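Local atomic coordinates of cell wall binding protein cwp8 (Peptoclostridium difficile, PDB entry 5J6Q), a protein that probably attaches to the cell wall of the bacterium through its three CWB2 modules as a component of the S-layer. Residues A[412-424]-A[433-447]. Sequence-based numbering, arbitrary orientation.
Sequences LKDTFKTAFVVGG and ISARAAQFGAPIIVT
Two phenylalanine rings of 412-424 each receive an aliphatic group of 433-447 on one face. Over the centre of the Phe-420 ring sits CG1 of Ile-433, 3.5 Å from the ring centroid and close to the normal, a CH-pi contact. Ile-433 holds CG1 anti to its backbone N (chi1 -157°), which carries that methylene up to the ring. CB of Ala-437 and CB of Ala-442 approach the same ring obliquely; methyls this small let a whole phenyl group fit between strand and helix, and Tyr-509 of helix 498-509 packs there too. The Phe-416 ring is covered nearer its rim by Pro-443, whose CD lies 3.7 Å from the centroid. Proline suits this spot, since its ring CH groups are slightly polarised and it has no N-H to satisfy; its CB also meets Leu-412 CD1 at 3.7 Å. The Arg-436 guanidinium has Phe-440 CE1 over one face and, at its edge and in its plane, a water accepting from NE.

Beyond Pro-443 the chains run as neighbouring parallel strands. Phe-420 N donates to Pro-443 O (2.8 Å), and Ile-445 N returns a nearly straight bond to Phe-420 O (2.7 Å, 175° at the hydrogen). Val-422 repeats the pattern, giving its N-H to Ile-445 O and accepting from Thr-447 N, while beta-branched side chains suit the extended backbone. Val-422 CG2 meets Val-446 CG2 at 3.9 Å on the face that carries Phe-420. At the far end Gly-424 N reaches Thr-447 O by a longer bond, 34° out of the carbonyl plane, and a water bridges the same two atoms.

Parallel strands 418-423 and 444-447, joined through helices 427-430 and 434-438, form a beta-alpha-beta crossover in a CWB2 module; strand 463-467 pairs with the other edge of 418-423. Backbone bonds set the strand register, and apolar contacts, largely sealed from solvent, seat helix 434-438 against the sheet.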
# COMPACT_ATOMS: atom_id res chain seq x y z
N LEU A 412 -0.37 -11.06 -41.34
CA LEU A 412 0.52 -11.97 -40.61
C LEU A 412 1.40 -12.70 -41.65
O LEU A 412 1.06 -12.68 -42.82
CB LEU A 412 -0.27 -13.05 -39.80
CG LEU A 412 -1.31 -12.58 -38.73
CD1 LEU A 412 -2.00 -13.84 -38.15
CD2 LEU A 412 -0.64 -11.78 -37.53
N LYS A 413 2.49 -13.33 -41.23
CA LYS A 413 3.32 -14.11 -42.14
C LYS A 413 2.68 -15.50 -42.37
O LYS A 413 2.31 -16.15 -41.40
CB LYS A 413 4.73 -14.27 -41.54
CG LYS A 413 5.46 -12.95 -41.37
CD LYS A 413 6.05 -12.82 -39.97
CE LYS A 413 7.34 -13.59 -39.81
NZ LYS A 413 7.10 -15.03 -39.54
N ASP A 414 2.55 -15.94 -43.65
CA ASP A 414 1.95 -17.23 -44.04
C ASP A 414 2.75 -18.45 -43.56
O ASP A 414 2.33 -19.58 -43.80
CB ASP A 414 1.84 -17.29 -45.56
CG ASP A 414 3.13 -16.89 -46.25
OD1 ASP A 414 3.12 -15.90 -47.00
OD2 ASP A 414 4.17 -17.57 -46.02
N THR A 415 3.88 -18.24 -42.92
CA THR A 415 4.74 -19.32 -42.44
C THR A 415 4.16 -20.02 -41.20
O THR A 415 4.84 -20.86 -40.60
CB THR A 415 6.10 -18.72 -42.11
OG1 THR A 415 5.88 -17.51 -41.37
CG2 THR A 415 6.89 -18.40 -43.37
N PHE A 416 2.90 -19.70 -40.85
CA PHE A 416 2.26 -20.25 -39.66
C PHE A 416 1.64 -21.60 -39.92
O PHE A 416 1.06 -21.81 -40.98
CB PHE A 416 1.17 -19.28 -39.15
CG PHE A 416 0.08 -19.04 -40.16
CD1 PHE A 416 -1.06 -19.82 -40.17
CD2 PHE A 416 0.20 -18.03 -41.10
CE1 PHE A 416 -2.06 -19.59 -41.10
CE2 PHE A 416 -0.81 -17.80 -42.02
CZ PHE A 416 -1.93 -18.58 -42.02
N LYS A 417 1.73 -22.50 -38.95
CA LYS A 417 1.18 -23.86 -39.10
C LYS A 417 -0.16 -24.06 -38.38
O LYS A 417 -0.75 -25.14 -38.44
CB LYS A 417 2.19 -24.89 -38.56
CG LYS A 417 2.10 -25.09 -37.04
CD LYS A 417 2.19 -26.55 -36.64
CE LYS A 417 1.20 -27.41 -37.39
NZ LYS A 417 0.18 -28.01 -36.49
N THR A 418 -0.63 -23.03 -37.69
CA THR A 418 -1.87 -23.13 -36.95
C THR A 418 -2.79 -21.95 -37.22
O THR A 418 -2.35 -20.83 -37.53
CB THR A 418 -1.56 -23.25 -35.44
OG1 THR A 418 -2.67 -22.76 -34.70
CG2 THR A 418 -0.35 -22.43 -35.03
N ALA A 419 -4.09 -22.23 -37.14
CA ALA A 419 -5.09 -21.20 -37.31
C ALA A 419 -6.32 -21.58 -36.47
O ALA A 419 -6.58 -22.76 -36.23
CB ALA A 419 -5.44 -21.04 -38.76
N PHE A 420 -7.03 -20.57 -35.98
CA PHE A 420 -8.16 -20.77 -35.08
C PHE A 420 -9.42 -20.31 -35.72
O PHE A 420 -9.37 -19.29 -36.40
CB PHE A 420 -7.96 -19.95 -33.77
CG PHE A 420 -7.01 -20.66 -32.88
CD1 PHE A 420 -5.70 -20.22 -32.74
CD2 PHE A 420 -7.38 -21.83 -32.23
CE1 PHE A 420 -4.80 -20.93 -31.99
CE2 PHE A 420 -6.46 -22.54 -31.47
CZ PHE A 420 -5.19 -22.09 -31.35
N VAL A 421 -10.53 -21.00 -35.50
CA VAL A 421 -11.81 -20.56 -36.10
C VAL A 421 -12.81 -20.37 -35.04
O VAL A 421 -12.99 -21.24 -34.21
CB VAL A 421 -12.36 -21.56 -37.15
CG1 VAL A 421 -13.86 -21.33 -37.36
CG2 VAL A 421 -11.63 -21.36 -38.47
N VAL A 422 -13.49 -19.22 -35.07
CA VAL A 422 -14.46 -18.86 -34.02
C VAL A 422 -15.63 -18.23 -34.69
O VAL A 422 -15.49 -17.78 -35.84
CB VAL A 422 -13.74 -17.86 -33.01
CG1 VAL A 422 -12.36 -18.44 -32.56
CG2 VAL A 422 -13.52 -16.49 -33.66
N GLY A 423 -16.75 -18.08 -33.99
CA GLY A 423 -17.93 -17.48 -34.61
C GLY A 423 -18.05 -15.98 -34.41
O GLY A 423 -17.54 -15.40 -33.46
N GLY A 424 -18.73 -15.33 -35.33
CA GLY A 424 -18.87 -13.89 -35.27
C GLY A 424 -19.61 -13.48 -34.02
O GLY A 424 -19.57 -12.33 -33.63
N ILE A 433 -8.51 -17.88 -26.45
CA ILE A 433 -7.44 -18.41 -27.31
C ILE A 433 -6.56 -17.29 -27.86
O ILE A 433 -5.60 -17.59 -28.52
CB ILE A 433 -8.19 -19.25 -28.42
CG1 ILE A 433 -7.26 -20.30 -29.03
CG2 ILE A 433 -8.72 -18.31 -29.53
CD1 ILE A 433 -6.51 -21.20 -28.01
N SER A 434 -6.86 -15.97 -27.59
CA SER A 434 -5.98 -14.90 -28.08
C SER A 434 -4.52 -15.04 -27.64
O SER A 434 -3.68 -14.90 -28.50
CB SER A 434 -6.52 -13.53 -27.65
OG SER A 434 -7.70 -13.27 -28.41
N ALA A 435 -4.20 -15.31 -26.35
CA ALA A 435 -2.79 -15.37 -25.98
C ALA A 435 -2.09 -16.49 -26.77
O ALA A 435 -1.05 -16.26 -27.30
CB ALA A 435 -2.65 -15.65 -24.48
N ARG A 436 -2.70 -17.69 -26.80
CA ARG A 436 -2.10 -18.85 -27.45
C ARG A 436 -1.86 -18.54 -28.90
O ARG A 436 -0.75 -18.85 -29.38
CB ARG A 436 -3.02 -20.06 -27.26
CG ARG A 436 -2.72 -21.18 -28.19
CD ARG A 436 -1.38 -21.78 -27.73
NE ARG A 436 -0.97 -22.88 -28.57
CZ ARG A 436 -0.10 -23.82 -28.18
NH1 ARG A 436 0.22 -24.81 -29.02
NH2 ARG A 436 0.46 -23.78 -26.96
N ALA A 437 -2.85 -17.90 -29.58
CA ALA A 437 -2.66 -17.57 -30.97
C ALA A 437 -1.59 -16.52 -31.14
O ALA A 437 -0.73 -16.69 -32.04
CB ALA A 437 -3.93 -17.07 -31.59
N ALA A 438 -1.60 -15.44 -30.30
CA ALA A 438 -0.59 -14.41 -30.39
C ALA A 438 0.77 -15.06 -30.18
O ALA A 438 1.74 -14.63 -30.76
CB ALA A 438 -0.77 -13.34 -29.32
N GLN A 439 0.82 -16.06 -29.34
CA GLN A 439 2.08 -16.71 -28.99
C GLN A 439 2.63 -17.60 -30.17
O GLN A 439 3.76 -18.08 -30.08
CB GLN A 439 1.85 -17.60 -27.77
CG GLN A 439 3.16 -18.19 -27.26
CD GLN A 439 3.00 -19.24 -26.23
OE1 GLN A 439 3.80 -20.21 -26.15
NE2 GLN A 439 2.03 -19.12 -25.38
N PHE A 440 1.85 -17.80 -31.25
CA PHE A 440 2.30 -18.70 -32.31
C PHE A 440 2.03 -18.16 -33.68
O PHE A 440 2.10 -18.95 -34.60
CB PHE A 440 1.62 -20.10 -32.17
CG PHE A 440 2.18 -20.95 -31.06
CD1 PHE A 440 1.69 -20.85 -29.78
CD2 PHE A 440 3.22 -21.83 -31.30
CE1 PHE A 440 2.22 -21.60 -28.76
CE2 PHE A 440 3.75 -22.59 -30.26
CZ PHE A 440 3.24 -22.47 -29.00
N GLY A 441 1.72 -16.87 -33.87
CA GLY A 441 1.48 -16.39 -35.22
C GLY A 441 0.23 -16.98 -35.86
O GLY A 441 -0.02 -16.79 -37.05
N ALA A 442 -0.58 -17.68 -35.05
CA ALA A 442 -1.82 -18.28 -35.51
C ALA A 442 -2.93 -17.27 -35.72
O ALA A 442 -3.25 -16.48 -34.83
CB ALA A 442 -2.28 -19.33 -34.52
N PRO A 443 -3.50 -17.20 -36.94
CA PRO A 443 -4.58 -16.26 -37.15
C PRO A 443 -5.85 -16.74 -36.44
O PRO A 443 -6.01 -17.92 -36.11
CB PRO A 443 -4.73 -16.21 -38.68
CG PRO A 443 -4.07 -17.47 -39.16
CD PRO A 443 -2.97 -17.71 -38.21
N ILE A 444 -6.77 -15.80 -36.27
CA ILE A 444 -8.00 -16.12 -35.65
C ILE A 444 -8.99 -15.73 -36.68
O ILE A 444 -9.18 -14.54 -36.92
CB ILE A 444 -8.21 -15.30 -34.34
CG1 ILE A 444 -7.30 -15.83 -33.20
CG2 ILE A 444 -9.66 -15.36 -33.94
CD1 ILE A 444 -7.26 -14.82 -32.01
N ILE A 445 -9.64 -16.72 -37.28
CA ILE A 445 -10.56 -16.42 -38.35
C ILE A 445 -11.92 -16.45 -37.76
O ILE A 445 -12.28 -17.41 -37.07
CB ILE A 445 -10.34 -17.51 -39.45
CG1 ILE A 445 -8.86 -17.46 -39.97
CG2 ILE A 445 -11.34 -17.29 -40.58
CD1 ILE A 445 -8.48 -16.05 -40.52
N VAL A 446 -12.67 -15.42 -38.01
CA VAL A 446 -14.02 -15.26 -37.53
C VAL A 446 -14.92 -15.62 -38.73
O VAL A 446 -14.68 -15.09 -39.81
CB VAL A 446 -14.19 -13.81 -37.12
CG1 VAL A 446 -15.60 -13.54 -36.62
CG2 VAL A 446 -13.16 -13.42 -36.06
N THR A 447 -15.97 -16.49 -38.53
CA THR A 447 -16.82 -16.89 -39.65
C THR A 447 -18.32 -16.83 -39.33
O THR A 447 -18.74 -16.91 -38.16
CB THR A 447 -16.40 -18.31 -40.11
OG1 THR A 447 -17.08 -18.62 -41.34
CG2 THR A 447 -16.73 -19.38 -39.06
O HOH W 1 2.50 -16.01 -38.51
O HOH W 2 -1.47 -23.08 -31.58
O HOH W 3 -20.76 -17.34 -36.61